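Local coordinates for nitroalkane oxidase (Podospora anserina, PDB 3MKH), which oxidises primary and secondary nitroalkanes to aldehydes or ketones with FAD as cofactor, using oxygen and releasing nitrite and hydrogen peroxide, at residues L293-A296 / K297-R301; G303-L307 / L308-A312; A355-F358 / C359-A363; G400-V403 / G404-R408. One frame throughout, in Å; residues are numbered along the deposited sequence.

All four contacts are local, within helices or at their ends, in the C-terminal helical domain. Interactions 1 and 2 lie near the chain's periphery, partly buried, their centres about 9 Å apart; one closes helix 262-298, the other leads into helix 311-340, and both touch the same FAD. There, arginines meet a cofactor oxygen and the adenine. Interactions 3 and 4 are buried nearer the chain's centre, about 12 Å apart, where helix 345-374 meets the start of helix 402-415; the salt bridge E361-R407 and a probable hydrogen bond from K356 NZ to G400 O join them. Interaction 3 is ordinary helix bonding plus a serine hydroxyl, whereas interaction 4 combines glycines at a second FAD with three successive arginines.

Interaction 1: residues L293-A296 / K297-R301; sequences LKFA and KEDNR. With FAD (flavin-adenine dinucleotide), chain H.
The F295 ring and the D299 carboxylate lie side by side, their planes 23° apart, with D299 CB over one ring face and OD2 4.0 Å from F295 CE2. The R301 chain runs roughly perpendicular to that of F295, its guanidinium plane 45° from the ring, and one face meets F295 CZ, 3.7 Å from R301 NE. Bends at chi2 and chi3 fold the arginine back to D299, which it grips side-on: NE reaches OD1 from above the carboxylate plane, and NH2 makes a 3.0 Å salt bridge to OD2 on its syn side. D299 OD1 also accepts from R301 N at 2.7 Å, an Asx turn just beyond the helix. R301 NH1 donates to FAD O2A at 2.9 Å in the guanidinium plane. A leucine at R301 would probably take this donor from the phosphate oxygen and leave D299 without the guanidinium that grips it. Farther back, L293 CD1 lies alongside K297 CE at 3.7 Å, and K294 NZ makes a long salt bridge to E298 OE1. All this closes the C-terminal end of helix 262-298: A296 packs on F313 of helix 311-340, while R301 NH2 also bonds P137 O of a second subunit.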
# COMPACT_ATOMS: atom_id res chain seq x y z
N LEU A 293 2.55 6.06 -21.59
CA LEU A 293 1.86 7.18 -22.23
C LEU A 293 1.93 7.05 -23.74
O LEU A 293 0.95 7.28 -24.44
CB LEU A 293 2.46 8.52 -21.78
CG LEU A 293 1.72 9.80 -22.18
CD1 LEU A 293 0.37 9.87 -21.50
CD2 LEU A 293 2.55 11.03 -21.80
N LYS A 294 3.09 6.65 -24.24
CA LYS A 294 3.27 6.42 -25.67
C LYS A 294 2.32 5.33 -26.18
O LYS A 294 1.65 5.49 -27.20
CB LYS A 294 4.72 6.02 -25.96
CG LYS A 294 5.06 5.87 -27.44
CD LYS A 294 6.58 5.77 -27.62
CE LYS A 294 7.02 6.05 -29.06
NZ LYS A 294 6.53 5.02 -30.01
N PHE A 295 2.27 4.22 -25.45
CA PHE A 295 1.37 3.12 -25.77
C PHE A 295 -0.08 3.61 -25.76
O PHE A 295 -0.84 3.33 -26.68
CB PHE A 295 1.60 1.98 -24.77
CG PHE A 295 0.66 0.81 -24.92
CD1 PHE A 295 -0.52 0.76 -24.19
CD2 PHE A 295 0.99 -0.25 -25.73
CE1 PHE A 295 -1.38 -0.32 -24.30
CE2 PHE A 295 0.14 -1.33 -25.85
CZ PHE A 295 -1.04 -1.37 -25.13
N ALA A 296 -0.46 4.38 -24.75
CA ALA A 296 -1.83 4.87 -24.65
C ALA A 296 -2.20 5.83 -25.77
O ALA A 296 -3.33 5.80 -26.29
CB ALA A 296 -2.05 5.54 -23.31
N LYS A 297 -1.27 6.71 -26.14
CA LYS A 297 -1.59 7.72 -27.15
C LYS A 297 -1.66 7.13 -28.56
O LYS A 297 -2.22 7.75 -29.47
CB LYS A 297 -0.64 8.92 -27.05
CG LYS A 297 -0.88 9.78 -25.78
CD LYS A 297 -0.08 11.09 -25.76
CE LYS A 297 -0.40 11.94 -24.50
NZ LYS A 297 -1.25 13.17 -24.73
N GLU A 298 -1.14 5.93 -28.74
CA GLU A 298 -1.17 5.31 -30.07
C GLU A 298 -2.00 4.02 -30.13
O GLU A 298 -2.15 3.43 -31.20
CB GLU A 298 0.25 5.04 -30.56
CG GLU A 298 0.84 3.74 -30.05
CD GLU A 298 2.29 3.53 -30.50
OE1 GLU A 298 3.04 4.52 -30.66
OE2 GLU A 298 2.68 2.35 -30.68
N ASP A 299 -2.54 3.58 -28.99
CA ASP A 299 -3.28 2.31 -28.93
C ASP A 299 -4.50 2.38 -27.99
O ASP A 299 -4.35 2.33 -26.76
CB ASP A 299 -2.33 1.17 -28.51
CG ASP A 299 -2.93 -0.22 -28.73
OD1 ASP A 299 -4.15 -0.40 -28.52
OD2 ASP A 299 -2.16 -1.14 -29.10
N ASN A 300 -5.70 2.48 -28.55
CA ASN A 300 -6.91 2.53 -27.73
C ASN A 300 -7.46 1.14 -27.34
O ASN A 300 -8.56 1.03 -26.79
CB ASN A 300 -8.00 3.39 -28.39
CG ASN A 300 -8.51 2.80 -29.70
OD1 ASN A 300 -9.14 3.51 -30.50
ND2 ASN A 300 -8.25 1.52 -29.93
N ARG A 301 -6.68 0.10 -27.63
CA ARG A 301 -7.03 -1.26 -27.23
C ARG A 301 -8.38 -1.69 -27.83
O ARG A 301 -9.13 -2.45 -27.21
CB ARG A 301 -7.04 -1.39 -25.70
CG ARG A 301 -5.67 -1.29 -25.03
CD ARG A 301 -4.86 -2.58 -25.16
NE ARG A 301 -4.20 -2.69 -26.46
CZ ARG A 301 -3.77 -3.83 -27.00
NH1 ARG A 301 -3.94 -4.98 -26.36
NH2 ARG A 301 -3.17 -3.83 -28.18
PA FAD H . -6.54 -5.41 -23.34
O1A FAD H . -7.63 -5.18 -24.28
O2A FAD H . -5.22 -5.80 -23.86
O5B FAD H . -6.39 -4.07 -22.42
C5B FAD H . -5.12 -3.69 -21.87
C4B FAD H . -5.20 -2.54 -20.85
O4B FAD H . -5.93 -1.43 -21.43
C3B FAD H . -5.99 -2.95 -19.60
O3B FAD H . -5.10 -3.48 -18.61
C2B FAD H . -6.59 -1.63 -19.12
O2B FAD H . -5.69 -0.94 -18.27
C1B FAD H . -6.78 -0.82 -20.40
N9A FAD H . -8.22 -0.81 -20.81
C8A FAD H . -8.70 -1.21 -21.99
N7A FAD H . -10.02 -1.06 -22.00
C5A FAD H . -10.40 -0.56 -20.83
C6A FAD H . -11.63 -0.20 -20.29
N6A FAD H . -12.77 -0.34 -20.97
N1A FAD H . -11.65 0.29 -19.04
C2A FAD H . -10.54 0.43 -18.35
N3A FAD H . -9.35 0.09 -18.84
C4A FAD H . -9.25 -0.40 -20.08
N1 FAD H . -6.06 -15.36 -24.23
C2 FAD H . -6.94 -16.31 -24.72
O2 FAD H . -7.82 -15.97 -25.50
N3 FAD H . -6.82 -17.65 -24.34
C4 FAD H . -5.82 -18.03 -23.45
O4 FAD H . -5.71 -19.21 -23.12
C4X FAD H . -4.94 -17.08 -22.96
N5 FAD H . -3.93 -17.45 -22.07
C5X FAD H . -2.85 -16.58 -21.88
C6 FAD H . -1.68 -17.04 -21.30
C7 FAD H . -0.61 -16.17 -21.11
C7M FAD H . 0.69 -16.67 -20.48
C8 FAD H . -0.72 -14.85 -21.49
C8M FAD H . 0.45 -13.89 -21.29
C9 FAD H . -1.90 -14.38 -22.07
C9A FAD H . -2.97 -15.25 -22.26
N10 FAD H . -4.16 -14.80 -22.84
C10 FAD H . -5.06 -15.75 -23.34
C1' FAD H . -4.48 -13.36 -22.93
C2' FAD H . -5.00 -12.84 -21.58
O2' FAD H . -6.18 -13.55 -21.22
C3' FAD H . -5.28 -11.32 -21.60
O3' FAD H . -5.77 -10.92 -20.32
C4' FAD H . -6.29 -10.88 -22.66
O4' FAD H . -5.65 -10.78 -23.92
C5' FAD H . -6.85 -9.51 -22.30
O5' FAD H . -5.80 -8.59 -22.01
P FAD H . -6.09 -7.22 -21.24
O1P FAD H . -6.87 -7.53 -20.02
O2P FAD H . -4.83 -6.48 -21.13
O3P FAD H . -7.05 -6.48 -22.28

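Interaction 2: residues G303-L307 / L308-A312; sequences GAVPL and LERQA. With FAD (flavin-adenine dinucleotide), chain H.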
# COMPACT_ATOMS: atom_id res chain seq x y z
N GLY A 303 -10.96 0.31 -28.53
CA GLY A 303 -12.05 0.96 -27.84
C GLY A 303 -12.84 1.95 -28.68
O GLY A 303 -12.49 2.26 -29.82
N ALA A 304 -13.94 2.43 -28.10
CA ALA A 304 -14.74 3.49 -28.71
C ALA A 304 -14.12 4.86 -28.40
O ALA A 304 -14.43 5.86 -29.06
CB ALA A 304 -16.19 3.42 -28.21
N VAL A 305 -13.25 4.89 -27.40
CA VAL A 305 -12.56 6.11 -27.01
C VAL A 305 -11.06 5.84 -26.89
O VAL A 305 -10.63 4.69 -26.88
CB VAL A 305 -13.10 6.67 -25.67
CG1 VAL A 305 -14.55 7.12 -25.81
CG2 VAL A 305 -12.96 5.63 -24.56
N PRO A 306 -10.25 6.91 -26.82
CA PRO A 306 -8.81 6.76 -26.58
C PRO A 306 -8.54 6.03 -25.27
O PRO A 306 -9.36 6.11 -24.34
CB PRO A 306 -8.32 8.21 -26.47
CG PRO A 306 -9.32 9.00 -27.25
CD PRO A 306 -10.63 8.32 -27.05
N LEU A 307 -7.42 5.33 -25.18
CA LEU A 307 -7.10 4.58 -23.97
C LEU A 307 -7.04 5.52 -22.75
O LEU A 307 -7.44 5.14 -21.65
CB LEU A 307 -5.82 3.75 -24.13
CG LEU A 307 -5.52 2.75 -23.00
CD1 LEU A 307 -6.67 1.77 -22.82
CD2 LEU A 307 -4.21 2.00 -23.23
N LEU A 308 -6.57 6.75 -22.94
CA LEU A 308 -6.51 7.69 -21.82
C LEU A 308 -7.89 8.12 -21.30
O LEU A 308 -7.99 8.71 -20.22
CB LEU A 308 -5.64 8.91 -22.15
CG LEU A 308 -4.15 8.81 -21.78
CD1 LEU A 308 -3.39 10.04 -22.25
CD2 LEU A 308 -3.97 8.59 -20.27
N GLU A 309 -8.95 7.81 -22.04
CA GLU A 309 -10.28 8.17 -21.55
C GLU A 309 -10.87 7.19 -20.55
O GLU A 309 -11.89 7.48 -19.92
CB GLU A 309 -11.25 8.48 -22.70
CG GLU A 309 -11.14 9.93 -23.16
CD GLU A 309 -12.12 10.28 -24.25
OE1 GLU A 309 -13.33 9.99 -24.09
OE2 GLU A 309 -11.68 10.85 -25.28
N ARG A 310 -10.21 6.05 -20.38
CA ARG A 310 -10.59 5.11 -19.33
C ARG A 310 -10.08 5.63 -17.99
O ARG A 310 -8.87 5.69 -17.78
CB ARG A 310 -9.99 3.73 -19.61
CG ARG A 310 -10.12 3.28 -21.05
CD ARG A 310 -11.58 3.04 -21.39
NE ARG A 310 -11.78 2.67 -22.79
CZ ARG A 310 -12.98 2.48 -23.34
NH1 ARG A 310 -14.08 2.63 -22.60
NH2 ARG A 310 -13.08 2.16 -24.62
N GLN A 311 -10.99 5.98 -17.09
CA GLN A 311 -10.59 6.43 -15.76
C GLN A 311 -9.57 5.48 -15.12
O GLN A 311 -8.67 5.93 -14.40
CB GLN A 311 -11.80 6.57 -14.82
CG GLN A 311 -12.64 7.82 -15.06
CD GLN A 311 -13.60 8.13 -13.91
OE1 GLN A 311 -14.20 9.21 -13.86
NE2 GLN A 311 -13.75 7.19 -12.97
N ALA A 312 -9.71 4.18 -15.38
CA ALA A 312 -8.87 3.17 -14.75
C ALA A 312 -7.42 3.32 -15.20
O ALA A 312 -6.51 3.38 -14.37
CB ALA A 312 -9.37 1.77 -15.06
PA FAD H . -6.54 -5.41 -23.34
O1A FAD H . -7.63 -5.18 -24.28
O2A FAD H . -5.22 -5.80 -23.86
O5B FAD H . -6.39 -4.07 -22.42
C5B FAD H . -5.12 -3.69 -21.87
C4B FAD H . -5.20 -2.54 -20.85
O4B FAD H . -5.93 -1.43 -21.43
C3B FAD H . -5.99 -2.95 -19.60
O3B FAD H . -5.10 -3.48 -18.61
C2B FAD H . -6.59 -1.63 -19.12
O2B FAD H . -5.69 -0.94 -18.27
C1B FAD H . -6.78 -0.82 -20.40
N9A FAD H . -8.22 -0.81 -20.81
C8A FAD H . -8.70 -1.21 -21.99
N7A FAD H . -10.02 -1.06 -22.00
C5A FAD H . -10.40 -0.56 -20.83
C6A FAD H . -11.63 -0.20 -20.29
N6A FAD H . -12.77 -0.34 -20.97
N1A FAD H . -11.65 0.29 -19.04
C2A FAD H . -10.54 0.43 -18.35
N3A FAD H . -9.35 0.09 -18.84
C4A FAD H . -9.25 -0.40 -20.08
N1 FAD H . -6.06 -15.36 -24.23
C2 FAD H . -6.94 -16.31 -24.72
O2 FAD H . -7.82 -15.97 -25.50
N3 FAD H . -6.82 -17.65 -24.34
C4 FAD H . -5.82 -18.03 -23.45
O4 FAD H . -5.71 -19.21 -23.12
C4X FAD H . -4.94 -17.08 -22.96
N5 FAD H . -3.93 -17.45 -22.07
C5X FAD H . -2.85 -16.58 -21.88
C6 FAD H . -1.68 -17.04 -21.30
C7 FAD H . -0.61 -16.17 -21.11
C7M FAD H . 0.69 -16.67 -20.48
C8 FAD H . -0.72 -14.85 -21.49
C8M FAD H . 0.45 -13.89 -21.29
C9 FAD H . -1.90 -14.38 -22.07
C9A FAD H . -2.97 -15.25 -22.26
N10 FAD H . -4.16 -14.80 -22.84
C10 FAD H . -5.06 -15.75 -23.34
C1' FAD H . -4.48 -13.36 -22.93
C2' FAD H . -5.00 -12.84 -21.58
O2' FAD H . -6.18 -13.55 -21.22
C3' FAD H . -5.28 -11.32 -21.60
O3' FAD H . -5.77 -10.92 -20.32
C4' FAD H . -6.29 -10.88 -22.66
O4' FAD H . -5.65 -10.78 -23.92
C5' FAD H . -6.85 -9.51 -22.30
O5' FAD H . -5.80 -8.59 -22.01
P FAD H . -6.09 -7.22 -21.24
O1P FAD H . -6.87 -7.53 -20.02
O2P FAD H . -4.83 -6.48 -21.13
O3P FAD H . -7.05 -6.48 -22.28
O HOH W 1 -10.13 2.65 -25.04
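V305 CG2 sits over the centre of one face of the R310 guanidinium, 3.4 Å from CZ, while FAD N6A lies over the opposite face, offset toward the rim. The guanidinium is held between a valine methyl and the adenine's exocyclic amino group. A bend at chi2 (-67°) carries the arginine chain across the base, R310 CD coming 3.4 Å from FAD C6A. L307 CD1 touches the ribose at C1B, 3.5 Å away. G303 CA approaches the guanidinium edge in plane, 3.6 Å from R310 NH2, and farther along the same edge a water accepts from R310 NE and donates to V305 O, both at 2.8 Å. The charge is met by E145 of a second subunit in a salt bridge to NH2. The exposed side is looser: E309 runs extended across P306, its OE2 3.3 Å from P306 CD, and crosses V305 at about a right angle, with no charged group of 303-307 to pair with. Beneath it the 3-10 turn is held by E309 N to P306 O and R310 N to L307 O. Together they lead the loop after helix 262-298 into helix 311-340, with R310 at the N-cap position and L307 packed on F295, A296 and F313.

Interaction 3: residues A355-F358 / C359-A363; sequences AKVF and CSEAA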
# COMPACT_ATOMS: atom_id res chain seq x y z
N ALA A 355 16.05 9.57 0.18
CA ALA A 355 15.86 9.58 -1.27
C ALA A 355 16.07 8.17 -1.80
O ALA A 355 15.29 7.68 -2.62
CB ALA A 355 16.83 10.55 -1.98
N LYS A 356 17.12 7.51 -1.32
CA LYS A 356 17.43 6.14 -1.75
C LYS A 356 16.23 5.23 -1.46
O LYS A 356 15.76 4.52 -2.34
CB LYS A 356 18.69 5.62 -1.05
CG LYS A 356 19.38 4.44 -1.74
CD LYS A 356 18.67 3.09 -1.52
CE LYS A 356 19.63 1.91 -1.79
NZ LYS A 356 18.97 0.56 -1.63
N VAL A 357 15.75 5.24 -0.23
CA VAL A 357 14.66 4.35 0.14
C VAL A 357 13.36 4.70 -0.59
O VAL A 357 12.68 3.82 -1.10
CB VAL A 357 14.42 4.35 1.66
CG1 VAL A 357 13.18 3.52 2.01
CG2 VAL A 357 15.66 3.81 2.37
N PHE A 358 13.01 5.98 -0.65
CA PHE A 358 11.74 6.37 -1.26
C PHE A 358 11.69 6.03 -2.75
O PHE A 358 10.73 5.45 -3.24
CB PHE A 358 11.47 7.87 -1.08
CG PHE A 358 10.19 8.36 -1.74
CD1 PHE A 358 10.20 8.80 -3.06
CD2 PHE A 358 8.99 8.35 -1.06
CE1 PHE A 358 9.03 9.25 -3.68
CE2 PHE A 358 7.82 8.79 -1.66
CZ PHE A 358 7.84 9.24 -2.98
N CYS A 359 12.73 6.45 -3.47
CA CYS A 359 12.76 6.39 -4.92
C CYS A 359 12.96 4.95 -5.42
O CYS A 359 12.38 4.56 -6.43
CB CYS A 359 13.86 7.30 -5.49
SG CYS A 359 13.62 9.08 -5.13
N SER A 360 13.78 4.17 -4.71
CA SER A 360 14.00 2.78 -5.14
C SER A 360 12.69 2.02 -5.08
O SER A 360 12.34 1.30 -6.01
CB SER A 360 15.07 2.09 -4.28
OG SER A 360 14.65 2.01 -2.93
N GLU A 361 11.92 2.22 -4.01
CA GLU A 361 10.69 1.46 -3.84
C GLU A 361 9.58 2.02 -4.73
O GLU A 361 8.77 1.26 -5.27
CB GLU A 361 10.30 1.41 -2.35
CG GLU A 361 11.26 0.51 -1.58
CD GLU A 361 11.02 0.45 -0.08
OE1 GLU A 361 9.95 0.90 0.39
OE2 GLU A 361 11.91 -0.07 0.63
N ALA A 362 9.57 3.33 -4.90
CA ALA A 362 8.63 3.95 -5.83
C ALA A 362 8.85 3.52 -7.29
O ALA A 362 7.89 3.42 -8.05
CB ALA A 362 8.66 5.47 -5.70
N ALA A 363 10.10 3.28 -7.68
CA ALA A 363 10.37 2.74 -9.02
C ALA A 363 9.76 1.34 -9.25
O ALA A 363 9.16 1.06 -10.30
CB ALA A 363 11.89 2.73 -9.31
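Residues 355-363 form a buried run of alpha-helix in the middle of helix 345-374, part of the C-terminal helical domain of the acyl-CoA dehydrogenase fold, and the contact is the i to i+4 ladder with the side chains that accompany it. C359 N to A355 O and A362 N to F358 O are ordinary rungs; E361 N to V357 O, at 3.4 Å, is weak. The rung at K356 O is doubled. S360 N donates to K356 O at 3.1 Å and S360 OG at 2.8 Å, from opposite faces of the carbonyl plane, because chi1 of 62° sets the hydroxyl between the serine's own N and carbonyl carbon, turned back along the helix. Without the hydroxyl, as with an alanine here, K356 O is likely to keep only its backbone donor. On the same side K356 NZ bonds L395 O, F398 O and G400 O, and the lysine's side chain comes close to D399, the probable proton acceptor. V357 and E361 run alongside each other in the same direction, and E361 OE2 pairs with R407 of helix 402-415. F358 and C359 instead face helix 311-340. The F358 ring runs obliquely past A362, CE1 lying 4.3 Å from CB, and C359 SG stands at the ring's edge, 4.0 Å from F358 CD1.

Interaction 4: residues G400-V403 / G404-R408; sequences GGNV and GIRRR. With FAD (flavin-adenine dinucleotide), chain E.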
# COMPACT_ATOMS: atom_id res chain seq x y z
N GLY A 400 23.57 -1.15 -0.67
CA GLY A 400 23.09 -1.20 0.69
C GLY A 400 21.58 -1.33 0.71
O GLY A 400 20.85 -0.34 0.52
N GLY A 401 21.11 -2.55 0.95
CA GLY A 401 19.69 -2.87 0.87
C GLY A 401 18.85 -2.06 1.85
O GLY A 401 19.35 -1.71 2.93
N ASN A 402 17.60 -1.77 1.50
CA ASN A 402 16.76 -0.94 2.37
C ASN A 402 16.48 -1.58 3.74
O ASN A 402 16.44 -0.90 4.76
CB ASN A 402 15.45 -0.56 1.70
CG ASN A 402 15.64 0.35 0.49
OD1 ASN A 402 14.71 0.59 -0.27
ND2 ASN A 402 16.85 0.86 0.32
N VAL A 403 16.28 -2.90 3.76
CA VAL A 403 15.80 -3.56 4.98
C VAL A 403 16.92 -3.81 5.99
O VAL A 403 16.74 -3.61 7.19
CB VAL A 403 15.09 -4.89 4.64
CG1 VAL A 403 14.61 -5.61 5.91
CG2 VAL A 403 13.92 -4.64 3.69
N GLY A 404 18.07 -4.24 5.49
CA GLY A 404 19.18 -4.63 6.32
C GLY A 404 20.16 -3.51 6.62
O GLY A 404 20.91 -3.59 7.60
N ILE A 405 20.18 -2.49 5.77
CA ILE A 405 21.21 -1.45 5.88
C ILE A 405 20.64 -0.03 5.97
O ILE A 405 20.74 0.61 7.03
CB ILE A 405 22.23 -1.55 4.73
CG1 ILE A 405 22.87 -2.95 4.75
CG2 ILE A 405 23.27 -0.43 4.82
CD1 ILE A 405 24.11 -3.09 3.90
N ARG A 406 20.06 0.45 4.88
CA ARG A 406 19.56 1.82 4.84
C ARG A 406 18.60 2.14 6.02
O ARG A 406 18.78 3.16 6.70
CB ARG A 406 18.95 2.18 3.48
CG ARG A 406 19.88 1.97 2.28
CD ARG A 406 21.30 2.52 2.50
NE ARG A 406 21.98 2.73 1.21
CZ ARG A 406 22.90 3.67 0.98
NH1 ARG A 406 23.28 4.50 1.95
NH2 ARG A 406 23.43 3.78 -0.23
N ARG A 407 17.60 1.31 6.27
CA ARG A 407 16.70 1.60 7.39
C ARG A 407 17.37 1.49 8.78
O ARG A 407 16.96 2.16 9.72
CB ARG A 407 15.41 0.76 7.34
CG ARG A 407 14.47 1.13 6.18
CD ARG A 407 13.08 0.44 6.33
NE ARG A 407 12.18 0.89 5.27
CZ ARG A 407 12.06 0.28 4.09
NH1 ARG A 407 12.76 -0.82 3.83
NH2 ARG A 407 11.24 0.77 3.18
N ARG A 408 18.39 0.63 8.91
CA ARG A 408 19.17 0.52 10.15
C ARG A 408 19.96 1.80 10.39
O ARG A 408 20.16 2.22 11.52
CB ARG A 408 20.15 -0.65 10.12
CG ARG A 408 19.52 -2.03 10.04
CD ARG A 408 18.29 -2.15 10.92
NE ARG A 408 17.14 -2.43 10.09
CZ ARG A 408 15.93 -1.90 10.25
NH1 ARG A 408 15.67 -1.05 11.23
NH2 ARG A 408 14.96 -2.24 9.40
PA FAD E . 22.86 -8.61 3.11
O1A FAD E . 23.87 -8.73 4.15
O2A FAD E . 22.95 -9.47 1.92
O5B FAD E . 21.41 -8.81 3.79
C5B FAD E . 20.37 -9.50 3.10
C4B FAD E . 18.99 -9.32 3.78
O4B FAD E . 19.03 -9.91 5.09
C3B FAD E . 18.66 -7.85 4.00
O3B FAD E . 17.96 -7.34 2.86
C2B FAD E . 17.73 -7.90 5.19
O2B FAD E . 16.39 -8.15 4.76
C1B FAD E . 18.25 -9.09 5.99
N9A FAD E . 19.11 -8.58 7.10
C8A FAD E . 20.40 -8.84 7.27
N7A FAD E . 20.85 -8.21 8.35
C5A FAD E . 19.83 -7.55 8.88
C6A FAD E . 19.68 -6.74 10.00
N6A FAD E . 20.72 -6.49 10.79
N1A FAD E . 18.48 -6.22 10.26
C2A FAD E . 17.44 -6.46 9.48
N3A FAD E . 17.55 -7.23 8.41
C4A FAD E . 18.72 -7.79 8.08
N1 FAD E . 28.62 -4.18 -3.82
C2 FAD E . 29.85 -3.54 -3.73
O2 FAD E . 30.58 -3.76 -2.77
N3 FAD E . 30.25 -2.65 -4.73
C4 FAD E . 29.43 -2.41 -5.82
O4 FAD E . 29.79 -1.63 -6.70
C4X FAD E . 28.20 -3.05 -5.91
N5 FAD E . 27.35 -2.82 -7.00
C5X FAD E . 26.30 -3.72 -7.24
C6 FAD E . 25.65 -3.74 -8.47
C7 FAD E . 24.61 -4.64 -8.70
C7M FAD E . 23.89 -4.67 -10.04
C8 FAD E . 24.24 -5.52 -7.69
C8M FAD E . 23.10 -6.52 -7.93
C9 FAD E . 24.88 -5.49 -6.47
C9A FAD E . 25.92 -4.60 -6.24
N10 FAD E . 26.57 -4.58 -5.01
C10 FAD E . 27.80 -3.93 -4.91
C1' FAD E . 25.98 -5.21 -3.81
C2' FAD E . 25.03 -4.24 -3.10
O2' FAD E . 25.75 -3.11 -2.62
C3' FAD E . 24.26 -4.90 -1.94
O3' FAD E . 23.27 -3.99 -1.49
C4' FAD E . 25.15 -5.27 -0.74
O4' FAD E . 25.82 -6.50 -0.98
C5' FAD E . 24.29 -5.41 0.53
O5' FAD E . 23.22 -6.34 0.33
P FAD E . 22.04 -6.45 1.39
O1P FAD E . 21.61 -5.10 1.74
O2P FAD E . 21.04 -7.40 0.88
O3P FAD E . 22.81 -7.07 2.66
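R408 reaches back to V403 and holds its carbonyl side-on: NE and NH2 both donate to V403 O at 3.2 Å, within 13° of the guanidinium plane. A turn at chi2 (-41°) helps curl the R408 chain back to this oxygen, and NH2 also pairs with D315 of a third subunit. Among backbone bonds, G401 O accepts from I405 N and R406 N on opposite faces of its plane; the bonds R406 N to G401 O and R407 N to N402 O span five residues, as in the wider pi-type turn near the start of helix 402-415. R406 NE adds a weak bond to G400 O, and its NH2 bridges to D399, the probable proton acceptor. Among the van der Waals contacts, I405 CD1 lies 3.9 Å from G400 CA, and R407 NH1 lies 3.4 Å from N402 CB, while its NH2 pairs with E361. Toward FAD, G400 N donates to O3' at 3.0 Å and G401 N to O1P at 2.7 Å, while G404 CA packs 3.6 Å from C4A of the adenine. A side chain on G401 would probably run into O1P, and one on G404 into the ribose. Glycines thus let the backbone close on the cofactor, and the phosphate beside the helix's N-terminal end is probably stabilised by the helix dipole, while R406 ties the same turn to D399.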